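Local atomic coordinates of integral membrane indolylacetylinositol arabinosyltransferase EmbC (Mycolicibacterium smegmatis, PDB entry 7BVE), a protein that probably transfers arabinose units in building the arabinan of the mycobacterial cell wall, as a membrane-embedded glycosyltransferase of the emb family that binds the drug ethambutol. Residues Arg949-Val954 against Leu969-Gln974; Asp959-Asp964 against Trp989-Asp994; Leu1019-Ser1024 against Arg1042-Tyr1047. All blocks are in the same frame, centred on the assembly; numbering follows the deposited sequence.

Contact 1 (Arg949-Val954 against Leu969-Gln974); sequences RTLQEV and LAFPCQ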
loop_
_atom_site.group_PDB
_atom_site.type_symbol
_atom_site.label_atom_id
_atom_site.label_comp_id
_atom_site.label_asym_id
_atom_site.label_seq_id
_atom_site.Cartn_x
_atom_site.Cartn_y
_atom_site.Cartn_z
ATOM N N ARG A 949 28.577 -20.256 28.208
ATOM C CA ARG A 949 27.681 -20.306 29.354
ATOM C C ARG A 949 26.320 -19.812 28.901
ATOM O O ARG A 949 26.197 -19.184 27.852
ATOM C CB ARG A 949 28.173 -19.440 30.513
ATOM C CG ARG A 949 29.506 -19.849 31.088
ATOM C CD ARG A 949 29.924 -18.910 32.200
ATOM N NE ARG A 949 29.083 -19.059 33.382
ATOM C CZ ARG A 949 29.102 -18.235 34.425
ATOM N NH1 ARG A 949 29.913 -17.189 34.434
ATOM N NH2 ARG A 949 28.302 -18.454 35.456
ATOM N N THR A 950 25.291 -20.091 29.689
ATOM C CA THR A 950 23.965 -19.661 29.281
ATOM C C THR A 950 23.765 -18.187 29.601
ATOM O O THR A 950 24.504 -17.592 30.382
ATOM C CB THR A 950 22.884 -20.500 29.953
ATOM O OG1 THR A 950 22.977 -20.363 31.370
ATOM C CG2 THR A 950 23.060 -21.948 29.602
ATOM N N LEU A 951 22.754 -17.593 28.972
ATOM C CA LEU A 951 22.471 -16.180 29.189
ATOM C C LEU A 951 21.881 -15.914 30.564
ATOM O O LEU A 951 21.995 -14.798 31.062
ATOM C CB LEU A 951 21.544 -15.669 28.086
ATOM C CG LEU A 951 21.153 -14.205 27.908
ATOM C CD1 LEU A 951 21.007 -13.915 26.447
ATOM C CD2 LEU A 951 19.842 -13.900 28.586
ATOM N N GLN A 952 21.267 -16.909 31.194
ATOM C CA GLN A 952 20.741 -16.740 32.541
ATOM C C GLN A 952 21.855 -16.689 33.576
ATOM O O GLN A 952 21.694 -16.055 34.622
ATOM C CB GLN A 952 19.753 -17.870 32.837
ATOM C CG GLN A 952 19.027 -17.830 34.170
ATOM C CD GLN A 952 18.124 -16.624 34.332
ATOM O OE1 GLN A 952 17.534 -16.140 33.373
ATOM N NE2 GLN A 952 17.981 -16.160 35.563
ATOM N N GLU A 953 22.995 -17.311 33.300
ATOM C CA GLU A 953 24.125 -17.258 34.214
ATOM C C GLU A 953 25.016 -16.048 33.995
ATOM O O GLU A 953 25.706 -15.630 34.928
ATOM C CB GLU A 953 24.969 -18.518 34.078
ATOM C CG GLU A 953 24.240 -19.764 34.477
ATOM C CD GLU A 953 25.085 -20.999 34.306
ATOM O OE1 GLU A 953 26.211 -20.879 33.785
ATOM O OE2 GLU A 953 24.621 -22.093 34.684
ATOM N N VAL A 954 25.025 -15.484 32.792
ATOM C CA VAL A 954 25.806 -14.293 32.495
ATOM C C VAL A 954 24.997 -13.056 32.862
ATOM O O VAL A 954 25.400 -12.267 33.721
ATOM C CB VAL A 954 26.213 -14.273 31.015
ATOM C CG1 VAL A 954 26.914 -12.991 30.681
ATOM C CG2 VAL A 954 27.093 -15.453 30.712
ATOM N N LEU A 969 8.396 -11.471 26.528
ATOM C CA LEU A 969 7.695 -12.656 26.982
ATOM C C LEU A 969 8.527 -13.911 26.772
ATOM O O LEU A 969 8.202 -14.956 27.341
ATOM C CB LEU A 969 6.355 -12.774 26.249
ATOM C CG LEU A 969 5.226 -13.588 26.872
ATOM C CD1 LEU A 969 4.692 -12.860 28.088
ATOM C CD2 LEU A 969 4.126 -13.827 25.878
ATOM N N ALA A 970 9.592 -13.828 25.971
ATOM C CA ALA A 970 10.577 -14.889 25.861
ATOM C C ALA A 970 11.683 -14.771 26.887
ATOM O O ALA A 970 12.364 -15.763 27.162
ATOM C CB ALA A 970 11.194 -14.898 24.464
ATOM N N PHE A 971 11.876 -13.587 27.468
ATOM C CA PHE A 971 12.865 -13.342 28.517
ATOM C C PHE A 971 12.150 -12.828 29.760
ATOM O O PHE A 971 12.186 -11.629 30.050
ATOM C CB PHE A 971 13.907 -12.328 28.052
ATOM C CG PHE A 971 14.772 -12.815 26.938
ATOM C CD1 PHE A 971 15.907 -13.550 27.197
ATOM C CD2 PHE A 971 14.433 -12.566 25.630
ATOM C CE1 PHE A 971 16.686 -14.004 26.182
ATOM C CE2 PHE A 971 15.213 -13.028 24.612
ATOM C CZ PHE A 971 16.338 -13.744 24.891
ATOM N N PRO A 972 11.482 -13.702 30.520
ATOM C CA PRO A 972 10.685 -13.222 31.650
ATOM C C PRO A 972 11.411 -13.175 32.983
ATOM O O PRO A 972 10.886 -12.559 33.916
ATOM C CB PRO A 972 9.554 -14.246 31.693
ATOM C CG PRO A 972 10.200 -15.485 31.317
ATOM C CD PRO A 972 11.253 -15.141 30.302
ATOM N N CYS A 973 12.597 -13.785 33.066
ATOM C CA CYS A 973 13.372 -13.821 34.337
ATOM C C CYS A 973 14.248 -12.569 34.480
ATOM O O CYS A 973 14.621 -12.239 35.623
ATOM C CB CYS A 973 14.252 -15.065 34.401
ATOM S SG CYS A 973 13.398 -16.519 35.064
ATOM N N GLN A 974 14.557 -11.905 33.362
ATOM C CA GLN A 974 15.395 -10.713 33.360
ATOM C C GLN A 974 14.562 -9.470 33.607
ATOM O O GLN A 974 13.485 -9.310 33.031
ATOM C CB GLN A 974 16.142 -10.584 32.035
ATOM C CG GLN A 974 17.388 -11.432 31.968
ATOM C CD GLN A 974 17.113 -12.876 31.686
ATOM O OE1 GLN A 974 16.101 -13.225 31.094
ATOM N NE2 GLN A 974 17.990 -13.740 32.161
#

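Contact 2 (Asp959-Asp964 against Trp989-Asp994); sequences DPVMLD and WRILPD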
loop_
_atom_site.group_PDB
_atom_site.type_symbol
_atom_site.label_atom_id
_atom_site.label_comp_id
_atom_site.label_asym_id
_atom_site.label_seq_id
_atom_site.Cartn_x
_atom_site.Cartn_y
_atom_site.Cartn_z
ATOM N N ASP A 959 20.573 -7.686 37.505
ATOM C CA ASP A 959 21.070 -6.520 36.792
ATOM C C ASP A 959 19.946 -5.871 35.991
ATOM O O ASP A 959 19.068 -6.572 35.484
ATOM C CB ASP A 959 22.202 -6.912 35.851
ATOM C CG ASP A 959 23.448 -7.323 36.585
ATOM O OD1 ASP A 959 23.673 -6.815 37.702
ATOM O OD2 ASP A 959 24.203 -8.158 36.048
ATOM N N PRO A 960 19.941 -4.545 35.865
ATOM C CA PRO A 960 18.951 -3.899 34.998
ATOM C C PRO A 960 19.279 -4.118 33.529
ATOM O O PRO A 960 20.403 -3.887 33.085
ATOM C CB PRO A 960 19.047 -2.424 35.392
ATOM C CG PRO A 960 20.390 -2.274 35.959
ATOM C CD PRO A 960 20.715 -3.563 36.634
ATOM N N VAL A 961 18.286 -4.576 32.782
ATOM C CA VAL A 961 18.422 -4.930 31.379
ATOM C C VAL A 961 17.514 -4.012 30.580
ATOM O O VAL A 961 16.393 -3.716 30.994
ATOM C CB VAL A 961 18.058 -6.417 31.149
ATOM C CG1 VAL A 961 18.197 -6.823 29.705
ATOM C CG2 VAL A 961 18.912 -7.302 32.009
ATOM N N MET A 962 18.001 -3.541 29.441
ATOM C CA MET A 962 17.153 -2.828 28.497
ATOM C C MET A 962 16.564 -3.837 27.518
ATOM O O MET A 962 17.207 -4.257 26.562
ATOM C CB MET A 962 17.916 -1.739 27.767
ATOM C CG MET A 962 17.001 -1.006 26.850
ATOM S SD MET A 962 17.686 0.341 25.917
ATOM C CE MET A 962 16.255 0.659 24.905
ATOM N N LEU A 963 15.328 -4.234 27.767
ATOM C CA LEU A 963 14.610 -5.109 26.861
ATOM C C LEU A 963 13.926 -4.283 25.787
ATOM O O LEU A 963 13.484 -3.162 26.033
ATOM C CB LEU A 963 13.565 -5.913 27.630
ATOM C CG LEU A 963 14.073 -6.897 28.671
ATOM C CD1 LEU A 963 12.940 -7.359 29.520
ATOM C CD2 LEU A 963 14.684 -8.064 27.971
ATOM N N ASP A 964 13.831 -4.842 24.589
ATOM C CA ASP A 964 13.021 -4.193 23.577
ATOM C C ASP A 964 11.564 -4.592 23.751
ATOM O O ASP A 964 11.220 -5.426 24.587
ATOM C CB ASP A 964 13.515 -4.536 22.179
ATOM C CG ASP A 964 14.884 -3.959 21.896
ATOM O OD1 ASP A 964 15.296 -3.007 22.588
ATOM O OD2 ASP A 964 15.541 -4.421 20.952
ATOM N N TRP A 989 22.801 -4.098 30.108
ATOM C CA TRP A 989 22.719 -5.029 28.998
ATOM C C TRP A 989 21.643 -4.536 28.050
ATOM O O TRP A 989 20.893 -3.617 28.365
ATOM C CB TRP A 989 22.393 -6.445 29.487
ATOM C CG TRP A 989 23.434 -7.061 30.369
ATOM C CD1 TRP A 989 23.443 -7.090 31.727
ATOM C CD2 TRP A 989 24.608 -7.755 29.950
ATOM N NE1 TRP A 989 24.555 -7.745 32.181
ATOM C CE2 TRP A 989 25.286 -8.164 31.104
ATOM C CE3 TRP A 989 25.151 -8.068 28.706
ATOM C CZ2 TRP A 989 26.474 -8.868 31.052
ATOM C CZ3 TRP A 989 26.319 -8.767 28.660
ATOM C CH2 TRP A 989 26.975 -9.156 29.819
ATOM N N ARG A 990 21.559 -5.152 26.881
ATOM C CA ARG A 990 20.473 -4.876 25.956
ATOM C C ARG A 990 20.205 -6.125 25.131
ATOM O O ARG A 990 21.143 -6.764 24.662
ATOM C CB ARG A 990 20.799 -3.706 25.035
ATOM C CG ARG A 990 19.672 -3.377 24.110
ATOM C CD ARG A 990 20.026 -2.357 23.087
ATOM N NE ARG A 990 18.986 -2.321 22.071
ATOM C CZ ARG A 990 19.061 -1.613 20.948
ATOM N NH1 ARG A 990 20.133 -0.885 20.693
ATOM N NH2 ARG A 990 18.068 -1.654 20.076
ATOM N N ILE A 991 18.934 -6.473 24.957
ATOM C CA ILE A 991 18.535 -7.631 24.167
ATOM C C ILE A 991 17.706 -7.147 22.987
ATOM O O ILE A 991 16.741 -6.399 23.167
ATOM C CB ILE A 991 17.759 -8.651 25.019
ATOM C CG1 ILE A 991 18.656 -9.179 26.129
ATOM C CG2 ILE A 991 17.304 -9.806 24.186
ATOM C CD1 ILE A 991 17.937 -9.932 27.178
ATOM N N LEU A 992 18.081 -7.569 21.788
ATOM C CA LEU A 992 17.472 -7.125 20.548
ATOM C C LEU A 992 16.754 -8.284 19.868
ATOM O O LEU A 992 16.989 -9.448 20.202
ATOM C CB LEU A 992 18.526 -6.561 19.585
ATOM C CG LEU A 992 19.268 -5.261 19.870
ATOM C CD1 LEU A 992 20.469 -5.486 20.759
ATOM C CD2 LEU A 992 19.681 -4.628 18.589
ATOM N N PRO A 993 15.851 -8.003 18.918
ATOM C CA PRO A 993 15.374 -9.058 18.021
ATOM C C PRO A 993 16.371 -9.357 16.914
ATOM O O PRO A 993 17.498 -8.858 16.937
ATOM C CB PRO A 993 14.082 -8.472 17.445
ATOM C CG PRO A 993 13.698 -7.420 18.367
ATOM C CD PRO A 993 14.957 -6.841 18.879
ATOM N N ASP A 994 15.976 -10.167 15.933
ATOM C CA ASP A 994 16.825 -10.390 14.770
ATOM C C ASP A 994 16.908 -9.125 13.918
ATOM O O ASP A 994 16.229 -8.130 14.170
ATOM C CB ASP A 994 16.320 -11.570 13.948
ATOM C CG ASP A 994 14.887 -11.401 13.488
ATOM O OD1 ASP A 994 14.181 -10.502 13.985
ATOM O OD2 ASP A 994 14.472 -12.163 12.590
#

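Contact 3 (Leu1019-Ser1024 against Arg1042-Tyr1047); sequences LLRPSS and RLTPWY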
loop_
_atom_site.group_PDB
_atom_site.type_symbol
_atom_site.label_atom_id
_atom_site.label_comp_id
_atom_site.label_asym_id
_atom_site.label_seq_id
_atom_site.Cartn_x
_atom_site.Cartn_y
_atom_site.Cartn_z
ATOM N N LEU A 1019 24.437 8.451 26.826
ATOM C CA LEU A 1019 25.062 8.159 28.103
ATOM C C LEU A 1019 26.004 6.970 28.041
ATOM O O LEU A 1019 27.020 6.957 28.743
ATOM C CB LEU A 1019 23.975 7.910 29.148
ATOM C CG LEU A 1019 24.398 7.688 30.591
ATOM C CD1 LEU A 1019 25.060 8.920 31.120
ATOM C CD2 LEU A 1019 23.212 7.339 31.413
ATOM N N LEU A 1020 25.702 5.985 27.199
ATOM C CA LEU A 1020 26.350 4.686 27.192
ATOM C C LEU A 1020 26.869 4.375 25.797
ATOM O O LEU A 1020 26.347 4.870 24.799
ATOM C CB LEU A 1020 25.366 3.596 27.618
ATOM C CG LEU A 1020 24.732 3.704 28.996
ATOM C CD1 LEU A 1020 23.619 2.723 29.116
ATOM C CD2 LEU A 1020 25.744 3.456 30.067
ATOM N N ARG A 1021 27.897 3.532 25.730
ATOM C CA ARG A 1021 28.389 3.008 24.459
ATOM C C ARG A 1021 28.142 1.505 24.381
ATOM O O ARG A 1021 28.287 0.801 25.392
ATOM C CB ARG A 1021 29.871 3.334 24.266
ATOM C CG ARG A 1021 30.772 2.816 25.338
ATOM C CD ARG A 1021 32.212 3.154 25.101
ATOM N NE ARG A 1021 33.032 2.592 26.163
ATOM C CZ ARG A 1021 34.353 2.668 26.209
ATOM N NH1 ARG A 1021 35.016 3.284 25.241
ATOM N NH2 ARG A 1021 35.013 2.121 27.218
ATOM N N PRO A 1022 27.735 0.973 23.236
ATOM C CA PRO A 1022 27.409 -0.453 23.148
ATOM C C PRO A 1022 28.607 -1.298 22.731
ATOM O O PRO A 1022 29.628 -0.803 22.257
ATOM C CB PRO A 1022 26.322 -0.485 22.078
ATOM C CG PRO A 1022 26.669 0.634 21.197
ATOM C CD PRO A 1022 27.238 1.713 22.067
ATOM N N SER A 1023 28.445 -2.608 22.898
ATOM C CA SER A 1023 29.473 -3.592 22.586
ATOM C C SER A 1023 28.841 -4.967 22.406
ATOM O O SER A 1023 28.212 -5.474 23.334
ATOM C CB SER A 1023 30.521 -3.627 23.698
ATOM O OG SER A 1023 31.481 -4.639 23.476
ATOM N N SER A 1024 29.003 -5.580 21.237
ATOM C CA SER A 1024 28.372 -6.861 20.945
ATOM C C SER A 1024 29.048 -8.013 21.677
ATOM O O SER A 1024 30.246 -7.986 21.961
ATOM C CB SER A 1024 28.392 -7.148 19.449
ATOM O OG SER A 1024 27.520 -6.285 18.755
ATOM N N ARG A 1042 26.617 -5.318 25.562
ATOM C CA ARG A 1042 27.042 -4.704 26.815
ATOM C C ARG A 1042 26.878 -3.204 26.676
ATOM O O ARG A 1042 27.092 -2.658 25.594
ATOM C CB ARG A 1042 28.497 -5.023 27.152
ATOM C CG ARG A 1042 28.743 -6.412 27.630
ATOM C CD ARG A 1042 30.210 -6.686 27.867
ATOM N NE ARG A 1042 30.939 -6.730 26.608
ATOM C CZ ARG A 1042 32.259 -6.825 26.509
ATOM N NH1 ARG A 1042 33.004 -6.893 27.602
ATOM N NH2 ARG A 1042 32.835 -6.848 25.314
ATOM N N LEU A 1043 26.506 -2.540 27.757
ATOM C CA LEU A 1043 26.408 -1.089 27.766
ATOM C C LEU A 1043 27.415 -0.537 28.766
ATOM O O LEU A 1043 27.337 -0.835 29.959
ATOM C CB LEU A 1043 24.987 -0.649 28.098
ATOM C CG LEU A 1043 23.925 -1.059 27.080
ATOM C CD1 LEU A 1043 22.569 -0.607 27.538
ATOM C CD2 LEU A 1043 24.212 -0.514 25.715
ATOM N N THR A 1044 28.359 0.259 28.276
ATOM C CA THR A 1044 29.468 0.759 29.063
ATOM C C THR A 1044 29.379 2.275 29.167
ATOM O O THR A 1044 29.148 2.940 28.150
ATOM C CB THR A 1044 30.800 0.362 28.414
ATOM O OG1 THR A 1044 30.827 -1.052 28.199
ATOM C CG2 THR A 1044 31.969 0.739 29.300
ATOM N N PRO A 1045 29.536 2.861 30.350
ATOM C CA PRO A 1045 29.477 4.316 30.454
ATOM C C PRO A 1045 30.716 4.968 29.870
ATOM O O PRO A 1045 31.799 4.385 29.854
ATOM C CB PRO A 1045 29.402 4.553 31.965
ATOM C CG PRO A 1045 28.944 3.277 32.534
ATOM C CD PRO A 1045 29.547 2.230 31.676
ATOM N N TRP A 1046 30.543 6.198 29.380
ATOM C CA TRP A 1046 31.702 6.971 28.948
ATOM C C TRP A 1046 32.534 7.423 30.138
ATOM O O TRP A 1046 33.767 7.374 30.093
ATOM C CB TRP A 1046 31.286 8.187 28.129
ATOM C CG TRP A 1046 30.666 7.916 26.822
ATOM C CD1 TRP A 1046 29.366 8.065 26.500
ATOM C CD2 TRP A 1046 31.320 7.448 25.648
ATOM N NE1 TRP A 1046 29.157 7.731 25.192
ATOM C CE2 TRP A 1046 30.345 7.342 24.646
ATOM C CE3 TRP A 1046 32.638 7.107 25.343
ATOM C CZ2 TRP A 1046 30.642 6.910 23.364
ATOM C CZ3 TRP A 1046 32.930 6.675 24.074
ATOM C CH2 TRP A 1046 31.938 6.583 23.096
ATOM N N TYR A 1047 31.886 7.887 31.205
ATOM C CA TYR A 1047 32.628 8.237 32.407
ATOM C C TYR A 1047 32.370 7.175 33.470
ATOM O O TYR A 1047 31.275 7.144 34.053
ATOM C CB TYR A 1047 32.247 9.623 32.941
ATOM C CG TYR A 1047 32.702 10.816 32.125
ATOM C CD1 TYR A 1047 33.461 10.677 30.973
ATOM C CD2 TYR A 1047 32.437 12.092 32.560
ATOM C CE1 TYR A 1047 33.877 11.783 30.253
ATOM C CE2 TYR A 1047 32.855 13.191 31.859
ATOM C CZ TYR A 1047 33.569 13.037 30.715
ATOM O OH TYR A 1047 33.970 14.161 30.039
#

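Contact 1 (Arg949-Val954 against Leu969-Gln974)
Q974 and Q952 meet amide to amide, NE2 of Q974 donating to OE1 of Q952 at 2.7 Å. The bond is bent, with 130° at the hydrogen, and the donor stands above the carbonyl plane of Q952 instead of within it. The two amide planes are turned 56° against each other; one N-H, that of Q974 NE2, links them. Beside this bond CB of C973 approaches OE1 of Q952 at 3.6 Å, and the CD2 methyl of L951 packs against CE1 of the F971 ring and also reaches NE2 of Q974, each at 4.0 Å. L951 and F971 cross at about a right angle, and the methyl comes to the ring obliquely.

The bends of both glutamines explain the meeting: Q952 starts with CG opposite the backbone N (chi1 -176°) and then turns at chi2, while Q974 also folds at chi2. Each amide has a further partner. NE2 of Q952 is hydrogen-bonded to OG of S957, and NE2 of Q974 makes a weak second bond to the carbonyl of V955. C973 is fixed by its disulfide to C730, and R288 holds the carbonyl of Q974.

The contact thus joins a short helix, 951-954, begun at its N-cap residue T950, to the irregular loop between strands 961-963 and 989-992. Strand 949-950, an outermost strand of the mixed sheet, pairs with strand 736-738, on which L951 also packs, and V954 lies against V738 of the same strand.

Contact 2 (Asp959-Asp964 against Trp989-Asp994)
M962 and R990 face each other in a parallel strand pair, the regular, closely bonded part of the contact. The backbone N of M962 donates to O of W989 at 3.1 Å, and N of I991 donates to O of M962 at 3.2 Å, both nearly straight; CA of R990 adds a C-H...O contact to O of M962. On the face carrying V961, L963 and I991, CD1 of I991 lies against CD2 of L963 at 3.8 Å and CG1 of V961 at 4.0 Å, with L963 and I991 side by side and pointing the same way.

Polar ends meet more loosely. OD2 of D959 lies in the plane of the W989 indole, at its edge, yet stays 3.9 Å from NE1. R990 is fully extended from CG to NE, which carries its guanidinium to D964, where NE and OD1 form a long salt bridge of 3.8 Å. CG of L992 lies over one face of the guanidinium, toward its rim, and the carboxylate and guanidinium planes are 66° apart.

OD2 of D964 and O of I991 are neighbouring acceptors that cannot bond each other. In this buried setting the charge of R990 probably steadies the carboxylate, consistent with electrostatic attraction and not a directed hydrogen bond.

Contact 3 (Leu1019-Ser1024 against Arg1042-Tyr1047)
The W1046 indole carries the side chain of R1021 over one face: CD lies 4.0 Å from the centroid of the six-membered ring, a CH-pi contact, and CB sits nearer the rim of that face. The guanidinium of R1021 does not stack, its plane standing 49° from the indole; CB and CG2 of T1044 lie at its edge. With CG placed between the backbone N and the carbonyl carbon (chi1 58°) and the chain straight beyond, R1021 runs between W1046 and T1044.

The backbones of the two strands pair as an antiparallel hairpin. R1021 and T1044 are a hydrogen-bonded pair, N of R1021 meeting O of T1044 at 2.8 Å and N of T1044 meeting O of R1021 at 2.9 Å; farther along, N of R1042 donates to O of S1023. NH2 of R1042 bends back to OG of S1023 in a weak bond of 3.2 Å. The side chains of L1020 and L1043 cross at about a right angle, CD1 of L1020 touching CB of L1043 at 3.8 Å, while CD2 of L1020 packs on CG of P1045 at 4.0 Å.

Straight backbone bonds therefore supply the directional strength, and the exposed R1021 packs its aliphatic part on the indole. The weak serine bond probably adds little to this pairing.

How the contacts relate
All three contacts reach one mixed sheet within the EmbC C-terminal domain, contact 1 through strand 949-950. Contacts 1 and 2, with centres 10 Å apart, interleave along the chain and touch: CE2 of F971 packs on CG2 of I991, and CG1 of V954 on CH2 of W989, both at 3.9 Å. Contact 2 is joined to contact 3, 13 Å away between centres, because strands 989-992 and 1039-1045 are neighbours; CZ3 of W989 lies 3.5 Å from CG of R1042. W989 of contact 2 thus touches both V954 of contact 1 and R1042 of contact 3. Contacts 1 and 3 do not touch, their nearest atoms being about 7 Å apart. Toward the ethambutol pocket, the side chain of D964 in contact 2 lies about 11 Å from the bound drug.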